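Local coordinates for protein alpha-amylase (Eisenia fetida, PDB 6M4K) that probably catalyses the internal hydrolysis of alpha-1,4-glucosidic linkages in starch-like polysaccharides, with calcium and chloride as cofactors, at residues I19-E24 with G44-P49; M343-W348 with I383-W388; W25-I30 with M74-G79; P14-I19 with L94-Y99. One frame throughout, in Å; residues are numbered along the deposited sequence.

Contact 1 of 4, residues I19-E24 with G44-P49; sequences IVHLFE and GVQVSP
Val20 and Val45 lie abreast in strands 19-22 and 44-47, the first two parallel strands of the TIM barrel, joined by a beta-alpha-beta crossover through helix 27-39. Three backbone bonds stitch them together: Val20 N to Gly44 O, Gln46 N to Val20 O, and a longer one from Leu22 N to Gln46 O at 3.2 Å. Inside the barrel the His21 imidazole overlaps the Gln46 carboxamide, with Gln46 NE2 over the ring centre, 3.3 Å above its plane, and the two groups turned 38° apart. A first torsion that sets CG opposite the backbone N (chi1 -175°) carries the His21 ring there. Phe23 CB takes the other face of the imidazole, and Gln46 O meets His21 CD2 at the ring edge, 3.3 Å away. With an alanine in place of His21, the Gln46 amide would probably lose the surface against which NE2 rests and become freer to turn. Gln46 OE1 is held in turn by Tyr234, from strand 232-235, and by Arg341, from strand 339-344. On the outer side, under helix 27-39, Leu22 CD1 packs on Val45 CG1 at 3.7 Å. Past the strand ends a water bridges Leu22 O and Ser48 N. Beyond it, Ser48 OG accepts the Glu24 N-H at 2.9 Å and 157°, while Glu24 OE1 pairs with Arg66 NH1.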
# COMPACT_ATOMS: atom_id res chain seq x y z
N ILE A 19 -0.45 7.92 -0.93
CA ILE A 19 -1.59 7.20 -1.50
C ILE A 19 -2.18 6.24 -0.46
O ILE A 19 -1.57 5.94 0.57
CB ILE A 19 -1.22 6.49 -2.81
CG1 ILE A 19 -0.17 5.42 -2.56
CG2 ILE A 19 -0.69 7.53 -3.83
CD1 ILE A 19 0.07 4.52 -3.76
N VAL A 20 -3.40 5.78 -0.73
CA VAL A 20 -4.17 4.97 0.21
C VAL A 20 -4.72 3.75 -0.52
O VAL A 20 -5.29 3.88 -1.60
CB VAL A 20 -5.34 5.76 0.84
CG1 VAL A 20 -6.13 4.87 1.80
CG2 VAL A 20 -4.84 7.00 1.53
N HIS A 21 -4.60 2.58 0.09
CA HIS A 21 -5.22 1.38 -0.45
C HIS A 21 -6.61 1.24 0.16
O HIS A 21 -6.74 0.88 1.33
CB HIS A 21 -4.39 0.15 -0.11
CG HIS A 21 -4.91 -1.11 -0.73
ND1 HIS A 21 -4.48 -2.35 -0.31
CD2 HIS A 21 -5.77 -1.31 -1.75
CE1 HIS A 21 -5.08 -3.27 -1.05
NE2 HIS A 21 -5.86 -2.67 -1.93
N LEU A 22 -7.65 1.56 -0.62
CA LEU A 22 -9.03 1.43 -0.14
C LEU A 22 -9.50 -0.00 -0.45
O LEU A 22 -10.24 -0.28 -1.39
CB LEU A 22 -9.91 2.51 -0.75
CG LEU A 22 -9.56 3.95 -0.33
CD1 LEU A 22 -10.50 4.94 -1.01
CD2 LEU A 22 -9.64 4.11 1.18
N PHE A 23 -9.01 -0.93 0.38
CA PHE A 23 -9.11 -2.36 0.13
C PHE A 23 -10.58 -2.81 0.16
O PHE A 23 -11.27 -2.63 1.17
CB PHE A 23 -8.29 -3.06 1.21
CG PHE A 23 -8.35 -4.57 1.19
CD1 PHE A 23 -8.02 -5.30 0.06
CD2 PHE A 23 -8.67 -5.27 2.36
CE1 PHE A 23 -8.03 -6.69 0.07
CE2 PHE A 23 -8.68 -6.66 2.37
CZ PHE A 23 -8.37 -7.37 1.23
N GLU A 24 -11.05 -3.37 -0.96
CA GLU A 24 -12.41 -3.88 -1.12
C GLU A 24 -13.48 -2.80 -1.06
O GLU A 24 -14.68 -3.13 -1.01
CB GLU A 24 -12.74 -5.04 -0.18
CG GLU A 24 -12.03 -6.35 -0.51
CD GLU A 24 -12.74 -7.20 -1.55
OE1 GLU A 24 -13.70 -6.72 -2.21
OE2 GLU A 24 -12.36 -8.37 -1.71
N GLY A 44 -3.74 9.91 -4.12
CA GLY A 44 -4.37 8.89 -4.94
C GLY A 44 -4.74 7.66 -4.15
O GLY A 44 -4.44 7.54 -2.95
N VAL A 45 -5.36 6.72 -4.85
CA VAL A 45 -6.01 5.55 -4.26
C VAL A 45 -5.63 4.32 -5.06
O VAL A 45 -5.78 4.31 -6.29
CB VAL A 45 -7.54 5.69 -4.30
CG1 VAL A 45 -8.22 4.39 -3.83
CG2 VAL A 45 -7.97 6.85 -3.44
N GLN A 46 -5.16 3.28 -4.38
CA GLN A 46 -5.04 1.96 -4.99
C GLN A 46 -6.36 1.23 -4.81
O GLN A 46 -6.86 1.10 -3.69
CB GLN A 46 -3.94 1.17 -4.30
CG GLN A 46 -3.68 -0.18 -4.91
CD GLN A 46 -2.65 -0.95 -4.14
OE1 GLN A 46 -1.54 -0.46 -3.92
NE2 GLN A 46 -3.01 -2.15 -3.68
N VAL A 47 -6.93 0.76 -5.91
CA VAL A 47 -8.24 0.09 -5.90
C VAL A 47 -8.05 -1.40 -6.10
O VAL A 47 -7.13 -1.86 -6.79
CB VAL A 47 -9.18 0.69 -6.97
CG1 VAL A 47 -9.37 2.18 -6.75
CG2 VAL A 47 -8.69 0.38 -8.40
N SER A 48 -8.96 -2.18 -5.51
CA SER A 48 -8.92 -3.64 -5.62
C SER A 48 -9.11 -4.06 -7.08
O SER A 48 -9.65 -3.30 -7.89
CB SER A 48 -10.03 -4.24 -4.75
OG SER A 48 -9.69 -4.19 -3.37
N PRO A 49 -8.68 -5.28 -7.44
CA PRO A 49 -8.75 -5.70 -8.86
C PRO A 49 -10.13 -5.46 -9.44
O PRO A 49 -11.13 -5.93 -8.89
CB PRO A 49 -8.39 -7.19 -8.80
CG PRO A 49 -7.45 -7.28 -7.62
CD PRO A 49 -8.02 -6.30 -6.61
O HOH W 1 -11.22 -1.09 -3.96

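Contact 2 of 4, residues M343-W348 with I383-W388; sequences MSSYNW and ICEHRW
Residues 343-347 run nearly antiparallel to 383-386, the end-to-end directions of the two pieces being 164° apart, and Ile383 N donates to Ser345 O at 2.9 Å. The Glu385 side chain, bent at its second torsion (chi2 94°), folds its carboxylate back onto Ser345 and takes hold of it with both oxygens. Ser345 N reaches Glu385 OE1 at 2.8 Å from the syn side, slightly out of the carboxylate plane, and Ser345 OG donates to the syn lone pair of Glu385 OE2 at 2.6 Å. Gln305 also bonds to that hydroxyl. A glutamine in place of Glu385 would probably leave either Ser345 N or Ser345 OG without its acceptor oxygen. One residue earlier, Ser344 OG meets His386 ND1 at the ring edge, 2.8 Å away, while Glu33 holds the far nitrogen, NE2. A water ties Ser344 OG to Ser345 O and Cys384 N. Farther along, Ile383 CD1 rests against Asn347 CB at 3.9 Å. The contact thus moors the loop before helix 389-401, braced by the Cys377-Cys384 disulfide, to the end of the last barrel strand. Being buried, the Glu385 carboxylate probably depends on these serine donors to offset the cost of carrying its charge.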
# COMPACT_ATOMS: atom_id res chain seq x y z
N MET A 343 -2.37 1.62 4.24
CA MET A 343 -3.45 0.65 4.17
C MET A 343 -4.73 1.25 4.75
O MET A 343 -4.70 2.03 5.71
CB MET A 343 -3.05 -0.58 4.99
CG MET A 343 -4.07 -1.70 5.03
SD MET A 343 -4.35 -2.32 3.36
CE MET A 343 -5.72 -3.43 3.70
N SER A 344 -5.87 0.87 4.17
CA SER A 344 -7.17 1.17 4.75
C SER A 344 -7.98 -0.12 4.77
O SER A 344 -8.24 -0.70 3.71
CB SER A 344 -7.90 2.28 3.99
OG SER A 344 -8.96 2.81 4.79
N SER A 345 -8.36 -0.56 5.97
CA SER A 345 -8.77 -1.94 6.21
C SER A 345 -10.24 -2.06 6.59
O SER A 345 -10.91 -1.09 6.96
CB SER A 345 -7.96 -2.54 7.36
OG SER A 345 -6.58 -2.34 7.16
N TYR A 346 -10.70 -3.31 6.56
CA TYR A 346 -11.94 -3.68 7.24
C TYR A 346 -11.64 -4.67 8.36
O TYR A 346 -10.63 -5.38 8.35
CB TYR A 346 -12.96 -4.24 6.25
CG TYR A 346 -12.57 -5.50 5.49
CD1 TYR A 346 -12.63 -6.75 6.10
CD2 TYR A 346 -12.17 -5.44 4.15
CE1 TYR A 346 -12.30 -7.90 5.42
CE2 TYR A 346 -11.84 -6.60 3.46
CZ TYR A 346 -11.91 -7.83 4.09
OH TYR A 346 -11.61 -8.96 3.39
N ASN A 347 -12.55 -4.71 9.33
CA ASN A 347 -12.45 -5.65 10.43
C ASN A 347 -12.95 -7.03 10.01
O ASN A 347 -13.82 -7.17 9.15
CB ASN A 347 -13.29 -5.12 11.60
CG ASN A 347 -12.85 -5.67 12.94
OD1 ASN A 347 -11.87 -6.40 13.05
ND2 ASN A 347 -13.59 -5.30 13.99
N TRP A 348 -12.39 -8.05 10.63
CA TRP A 348 -12.83 -9.42 10.40
C TRP A 348 -12.49 -10.22 11.64
O TRP A 348 -11.70 -9.77 12.47
CB TRP A 348 -12.17 -10.02 9.14
CG TRP A 348 -10.77 -10.55 9.33
CD1 TRP A 348 -10.41 -11.85 9.57
CD2 TRP A 348 -9.54 -9.80 9.29
NE1 TRP A 348 -9.03 -11.95 9.68
CE2 TRP A 348 -8.49 -10.70 9.52
CE3 TRP A 348 -9.24 -8.44 9.08
CZ2 TRP A 348 -7.16 -10.30 9.54
CZ3 TRP A 348 -7.91 -8.05 9.10
CH2 TRP A 348 -6.89 -8.98 9.33
N ILE A 383 -12.32 0.16 9.13
CA ILE A 383 -11.31 0.73 10.04
C ILE A 383 -10.96 2.16 9.65
O ILE A 383 -10.79 3.03 10.51
CB ILE A 383 -10.07 -0.18 10.07
CG1 ILE A 383 -10.47 -1.62 10.43
CG2 ILE A 383 -9.01 0.38 11.03
CD1 ILE A 383 -11.22 -1.78 11.77
N CYS A 384 -10.81 2.42 8.34
CA CYS A 384 -10.54 3.76 7.81
C CYS A 384 -9.31 4.42 8.43
O CYS A 384 -9.35 5.56 8.87
CB CYS A 384 -11.76 4.67 7.94
SG CYS A 384 -13.19 4.12 7.01
N GLU A 385 -8.19 3.68 8.45
CA GLU A 385 -6.94 4.22 9.00
C GLU A 385 -6.58 5.57 8.41
O GLU A 385 -6.01 6.43 9.09
CB GLU A 385 -5.78 3.25 8.73
CG GLU A 385 -5.84 1.92 9.48
CD GLU A 385 -6.48 0.81 8.68
OE1 GLU A 385 -7.55 1.03 8.07
OE2 GLU A 385 -5.91 -0.30 8.66
N HIS A 386 -6.85 5.77 7.12
CA HIS A 386 -6.48 7.02 6.47
C HIS A 386 -7.25 8.21 7.02
O HIS A 386 -6.82 9.35 6.86
CB HIS A 386 -6.69 6.91 4.96
CG HIS A 386 -8.12 6.79 4.57
ND1 HIS A 386 -8.86 5.63 4.76
CD2 HIS A 386 -8.97 7.69 4.02
CE1 HIS A 386 -10.09 5.83 4.34
NE2 HIS A 386 -10.18 7.07 3.88
N ARG A 387 -8.39 7.96 7.68
CA ARG A 387 -9.17 8.98 8.36
C ARG A 387 -8.84 9.13 9.84
O ARG A 387 -9.46 9.96 10.52
CB ARG A 387 -10.67 8.71 8.21
CG ARG A 387 -11.25 8.91 6.82
CD ARG A 387 -12.71 9.33 6.95
NE ARG A 387 -13.40 9.47 5.67
CZ ARG A 387 -14.54 10.15 5.54
NH1 ARG A 387 -15.06 10.75 6.60
NH2 ARG A 387 -15.14 10.24 4.36
N TRP A 388 -7.90 8.36 10.38
CA TRP A 388 -7.47 8.59 11.76
C TRP A 388 -6.70 9.90 11.83
O TRP A 388 -5.84 10.16 10.98
CB TRP A 388 -6.55 7.46 12.23
CG TRP A 388 -7.17 6.09 12.34
CD1 TRP A 388 -8.43 5.71 11.96
CD2 TRP A 388 -6.53 4.92 12.85
NE1 TRP A 388 -8.61 4.36 12.22
CE2 TRP A 388 -7.46 3.86 12.77
CE3 TRP A 388 -5.26 4.67 13.38
CZ2 TRP A 388 -7.15 2.58 13.20
CZ3 TRP A 388 -4.96 3.39 13.80
CH2 TRP A 388 -5.90 2.36 13.71
O HOH W 2 -11.30 1.30 5.55

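Contact 3 of 4, residues W25-I30 with M74-G79; sequences WKWTDI and MNSRSG. With SO4 (sulfate ion), chain G.
Ser78 O is gripped by the Trp27 N-H, 2.9 Å away in a nearly straight bond of 167°, and by a water that donates at 2.8 Å and also receives the Thr28 N-H. The Ser78 hydroxyl bonds in turn to Trp25 O, OG to O 2.8 Å, approaching from above the carbonyl plane, and receives Arg66 NH1 as well. Ser78 belongs to a type I beta turn, Ser76 to Gly79, set against the N-terminal end of helix 27-39, the first helix of the TIM barrel, with Lys26 as the N-cap residue. The Trp27 indole lies flat over the turn: Ser78 CB makes a CH-pi contact over the centre of the six-membered ring, and Gly79 N lies over the same ring system. Gly79 has no side chain, and its CA comes within 3.7 Å of Trp27 CD1. In the indole plane, Trp27 NE1 donates to a second water at 2.9 Å, and this water lies 2.8 Å from Ser76 OG. The Lys26 chain, bent at its third torsion (chi3 -65°), carries NZ to a salt bridge with Asp374. Lys26 NZ also binds O3 of a sulfate at 2.8 Å, an ion that probably came from the crystallisation liquor.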
# COMPACT_ATOMS: atom_id res chain seq x y z
N TRP A 25 -13.12 -1.52 -1.10
CA TRP A 25 -14.15 -0.49 -1.20
C TRP A 25 -14.84 -0.55 -2.56
O TRP A 25 -14.20 -0.78 -3.61
CB TRP A 25 -13.55 0.90 -1.02
CG TRP A 25 -13.15 1.25 0.39
CD1 TRP A 25 -12.54 0.44 1.31
CD2 TRP A 25 -13.33 2.52 1.03
NE1 TRP A 25 -12.32 1.14 2.48
CE2 TRP A 25 -12.81 2.41 2.34
CE3 TRP A 25 -13.88 3.74 0.63
CZ2 TRP A 25 -12.84 3.47 3.24
CZ3 TRP A 25 -13.91 4.79 1.53
CH2 TRP A 25 -13.39 4.65 2.81
N LYS A 26 -16.15 -0.31 -2.55
CA LYS A 26 -16.92 -0.18 -3.78
C LYS A 26 -16.59 1.13 -4.50
O LYS A 26 -16.18 2.12 -3.89
CB LYS A 26 -18.42 -0.19 -3.49
CG LYS A 26 -18.97 -1.53 -3.01
CD LYS A 26 -20.49 -1.50 -2.86
CE LYS A 26 -20.93 -0.54 -1.77
NZ LYS A 26 -22.38 -0.74 -1.46
N TRP A 27 -16.80 1.12 -5.82
CA TRP A 27 -16.49 2.30 -6.62
C TRP A 27 -17.30 3.52 -6.18
O TRP A 27 -16.78 4.64 -6.15
CB TRP A 27 -16.70 2.03 -8.11
CG TRP A 27 -16.01 0.82 -8.66
CD1 TRP A 27 -16.45 0.04 -9.67
CD2 TRP A 27 -14.74 0.25 -8.26
NE1 TRP A 27 -15.58 -0.97 -9.93
CE2 TRP A 27 -14.51 -0.87 -9.08
CE3 TRP A 27 -13.80 0.56 -7.27
CZ2 TRP A 27 -13.38 -1.68 -8.95
CZ3 TRP A 27 -12.68 -0.25 -7.14
CH2 TRP A 27 -12.48 -1.35 -7.98
N THR A 28 -18.57 3.31 -5.83
CA THR A 28 -19.36 4.46 -5.39
C THR A 28 -18.82 5.07 -4.12
O THR A 28 -18.87 6.29 -3.94
CB THR A 28 -20.82 4.06 -5.19
OG1 THR A 28 -20.89 2.93 -4.32
CG2 THR A 28 -21.47 3.73 -6.54
N ASP A 29 -18.26 4.24 -3.23
CA ASP A 29 -17.67 4.75 -1.99
C ASP A 29 -16.34 5.45 -2.25
O ASP A 29 -16.07 6.50 -1.66
CB ASP A 29 -17.52 3.64 -0.95
CG ASP A 29 -18.84 3.33 -0.26
OD1 ASP A 29 -19.66 4.27 -0.10
OD2 ASP A 29 -19.04 2.17 0.11
N ILE A 30 -15.50 4.89 -3.13
CA ILE A 30 -14.25 5.57 -3.45
C ILE A 30 -14.54 6.91 -4.11
O ILE A 30 -13.92 7.92 -3.78
CB ILE A 30 -13.34 4.68 -4.31
CG1 ILE A 30 -12.98 3.41 -3.54
CG2 ILE A 30 -12.09 5.44 -4.75
CD1 ILE A 30 -12.05 2.47 -4.26
N MET A 74 -14.90 -5.47 -16.98
CA MET A 74 -14.73 -4.56 -15.86
C MET A 74 -15.93 -4.52 -14.92
O MET A 74 -16.28 -3.47 -14.37
CB MET A 74 -14.35 -3.17 -16.36
CG MET A 74 -12.91 -3.13 -16.87
SD MET A 74 -11.71 -3.32 -15.53
CE MET A 74 -11.97 -1.73 -14.73
N ASN A 75 -16.56 -5.67 -14.69
CA ASN A 75 -17.60 -5.82 -13.69
C ASN A 75 -17.05 -6.70 -12.57
O ASN A 75 -16.71 -7.86 -12.82
CB ASN A 75 -18.83 -6.46 -14.33
CG ASN A 75 -20.08 -6.33 -13.49
OD1 ASN A 75 -20.17 -5.51 -12.57
ND2 ASN A 75 -21.09 -7.13 -13.81
N SER A 76 -16.93 -6.13 -11.37
CA SER A 76 -16.27 -6.77 -10.24
C SER A 76 -17.13 -6.60 -8.99
O SER A 76 -18.16 -5.91 -9.00
CB SER A 76 -14.90 -6.13 -9.97
OG SER A 76 -15.07 -4.81 -9.45
N ARG A 77 -16.67 -7.18 -7.89
CA ARG A 77 -17.37 -7.01 -6.62
C ARG A 77 -17.53 -5.54 -6.25
O ARG A 77 -18.52 -5.16 -5.63
CB ARG A 77 -16.63 -7.74 -5.52
CG ARG A 77 -17.37 -7.72 -4.19
CD ARG A 77 -16.66 -8.49 -3.11
NE ARG A 77 -17.55 -8.60 -1.95
CZ ARG A 77 -17.47 -9.57 -1.04
NH1 ARG A 77 -16.52 -10.50 -1.10
NH2 ARG A 77 -18.37 -9.62 -0.06
N SER A 78 -16.57 -4.70 -6.61
CA SER A 78 -16.68 -3.29 -6.26
C SER A 78 -17.68 -2.51 -7.10
O SER A 78 -18.04 -1.39 -6.72
CB SER A 78 -15.32 -2.59 -6.37
OG SER A 78 -14.46 -2.95 -5.30
N GLY A 79 -18.13 -3.06 -8.22
CA GLY A 79 -19.13 -2.38 -9.02
C GLY A 79 -18.95 -2.60 -10.51
O GLY A 79 -18.06 -3.34 -10.94
S SO4 G . -23.44 0.30 -4.96
O1 SO4 G . -22.72 -0.56 -5.89
O2 SO4 G . -22.50 1.28 -4.45
O3 SO4 G . -23.92 -0.49 -3.83
O4 SO4 G . -24.56 0.95 -5.65
O HOH W 3 -15.10 -3.22 -11.77
O HOH W 4 -19.81 0.78 -6.83

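Contact 4 of 4, residues P14-I19 with L94-Y99; sequences PGRDVI and LGVYIY
Arg16 NH1 donates to Leu94 O at 2.9 Å and 162°, lying in the carbonyl plane on a lone pair, and more weakly to Gly95 O, also at 2.9 Å. Both acceptors sit where helix 81-93 ends in a Schellman motif, with Gly95 at positive phi, just ahead of barrel strand 97-102. Both lie at the guanidinium edge, and a single nitrogen serves two successive carbonyls. NH2 of the same arginine joins in through a water, 2.9 Å away, which donates to Leu94 O at 2.7 Å. This oxygen thus has two donors, and the positive guanidinium lies where the helix dipole would probably favour it. Arg16 reaches the site with its chain extended from CG to NE, and Asn41 anchors the NE N-H. Gly95, whose positive phi by itself favours glycine, has no side chain on the flank where Arg16 NH1 approaches. Val96 CG2 lies 4.0 Å from NH1. Farther along, the contact passes into the barrel, where Ile19 and Tyr99 meet although strand 44-47 separates their strands in the sheet. With CG1 of Ile19 between the backbone N and the carbonyl carbon (chi1 64°), CG2 lies anti to that carbon. The Ile19 and Tyr99 side chains cross at about a right angle, and Ile19 CG2 touches Tyr99 CE2 at 3.7 Å.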
# COMPACT_ATOMS: atom_id res chain seq x y z
N PRO A 14 -0.08 19.58 -6.75
CA PRO A 14 0.81 20.23 -5.78
C PRO A 14 0.32 19.99 -4.36
O PRO A 14 -0.88 20.04 -4.08
CB PRO A 14 0.73 21.71 -6.16
CG PRO A 14 0.40 21.70 -7.62
CD PRO A 14 -0.50 20.51 -7.82
N GLY A 15 1.26 19.71 -3.47
CA GLY A 15 0.94 19.53 -2.06
C GLY A 15 0.37 18.18 -1.70
O GLY A 15 -0.06 18.00 -0.56
N ARG A 16 0.36 17.22 -2.63
CA ARG A 16 -0.15 15.88 -2.37
C ARG A 16 0.89 14.85 -2.78
O ARG A 16 1.63 15.05 -3.75
CB ARG A 16 -1.45 15.64 -3.15
CG ARG A 16 -2.47 16.71 -2.90
CD ARG A 16 -3.77 16.45 -3.60
NE ARG A 16 -4.70 17.55 -3.37
CZ ARG A 16 -5.85 17.74 -4.01
NH1 ARG A 16 -6.24 16.88 -4.95
NH2 ARG A 16 -6.61 18.78 -3.72
N ASP A 17 0.92 13.73 -2.05
CA ASP A 17 1.96 12.73 -2.29
C ASP A 17 1.55 11.32 -1.85
O ASP A 17 1.82 10.35 -2.55
CB ASP A 17 3.24 13.18 -1.56
CG ASP A 17 4.45 12.37 -1.94
OD1 ASP A 17 4.70 12.17 -3.16
OD2 ASP A 17 5.18 11.93 -1.03
N VAL A 18 0.93 11.19 -0.68
CA VAL A 18 0.68 9.88 -0.07
C VAL A 18 -0.52 9.23 -0.74
O VAL A 18 -1.50 9.90 -1.07
CB VAL A 18 0.47 10.08 1.44
CG1 VAL A 18 0.06 8.77 2.11
CG2 VAL A 18 1.71 10.64 2.09
N ILE A 19 -0.45 7.92 -0.93
CA ILE A 19 -1.59 7.20 -1.50
C ILE A 19 -2.18 6.24 -0.46
O ILE A 19 -1.57 5.94 0.57
CB ILE A 19 -1.22 6.49 -2.81
CG1 ILE A 19 -0.17 5.42 -2.56
CG2 ILE A 19 -0.69 7.53 -3.83
CD1 ILE A 19 0.07 4.52 -3.76
N LEU A 94 -11.07 15.83 -9.13
CA LEU A 94 -10.67 16.35 -7.82
C LEU A 94 -9.17 16.30 -7.58
O LEU A 94 -8.72 16.71 -6.51
CB LEU A 94 -11.38 15.57 -6.71
CG LEU A 94 -12.86 15.89 -6.56
CD1 LEU A 94 -13.55 14.81 -5.76
CD2 LEU A 94 -13.01 17.24 -5.87
N GLY A 95 -8.40 15.78 -8.53
CA GLY A 95 -6.97 15.67 -8.34
C GLY A 95 -6.54 14.55 -7.41
O GLY A 95 -5.50 14.67 -6.75
N VAL A 96 -7.33 13.48 -7.34
CA VAL A 96 -7.00 12.28 -6.56
C VAL A 96 -7.03 11.12 -7.55
O VAL A 96 -8.09 10.81 -8.11
CB VAL A 96 -7.99 12.06 -5.41
CG1 VAL A 96 -7.64 10.79 -4.66
CG2 VAL A 96 -7.96 13.26 -4.46
N TYR A 97 -5.88 10.51 -7.80
CA TYR A 97 -5.74 9.59 -8.92
C TYR A 97 -5.95 8.13 -8.52
O TYR A 97 -6.01 7.79 -7.33
CB TYR A 97 -4.41 9.84 -9.64
CG TYR A 97 -4.35 11.29 -10.08
CD1 TYR A 97 -5.36 11.84 -10.86
CD2 TYR A 97 -3.33 12.13 -9.66
CE1 TYR A 97 -5.35 13.17 -11.24
CE2 TYR A 97 -3.30 13.47 -10.05
CZ TYR A 97 -4.31 13.97 -10.84
OH TYR A 97 -4.28 15.30 -11.21
N ILE A 98 -6.08 7.27 -9.52
CA ILE A 98 -6.50 5.88 -9.35
C ILE A 98 -5.41 4.96 -9.86
O ILE A 98 -5.01 5.04 -11.03
CB ILE A 98 -7.83 5.60 -10.08
CG1 ILE A 98 -8.94 6.51 -9.55
CG2 ILE A 98 -8.22 4.12 -9.95
CD1 ILE A 98 -9.31 6.29 -8.08
N TYR A 99 -4.96 4.05 -9.00
CA TYR A 99 -4.01 3.00 -9.36
C TYR A 99 -4.72 1.66 -9.26
O TYR A 99 -5.26 1.32 -8.20
CB TYR A 99 -2.78 3.04 -8.46
CG TYR A 99 -2.25 4.45 -8.35
CD1 TYR A 99 -1.64 5.07 -9.43
CD2 TYR A 99 -2.44 5.19 -7.19
CE1 TYR A 99 -1.19 6.38 -9.34
CE2 TYR A 99 -2.00 6.50 -7.10
CZ TYR A 99 -1.37 7.09 -8.18
OH TYR A 99 -0.93 8.39 -8.08
O HOH W 5 -9.13 19.08 -5.18

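How the contacts relate
From the N terminus, residues 14-19 open contact 4, then 19-24 and 25-30 open contacts 1 and 3. Contact 1 closes first, at 44-49, contact 3 at 74-79, and contact 4 at 94-99, so contact 4 encloses the other two, whose segments alternate and therefore cross. Contacts 1 and 4 share Ile19, and together they join the first three barrel strands, as Val45 probably bonds through its backbone to Tyr97 and Tyr99. Contact 3 adds the first helix, its Trp27 packing on Val47. Contact 2 closes later, at 383-388; its strand 339-344 neighbours strand 19-22 where the barrel shuts, and Tyr346 lies nearly parallel to Phe23. Trp25 touches His386 and Cys384, linking contacts 3 and 2.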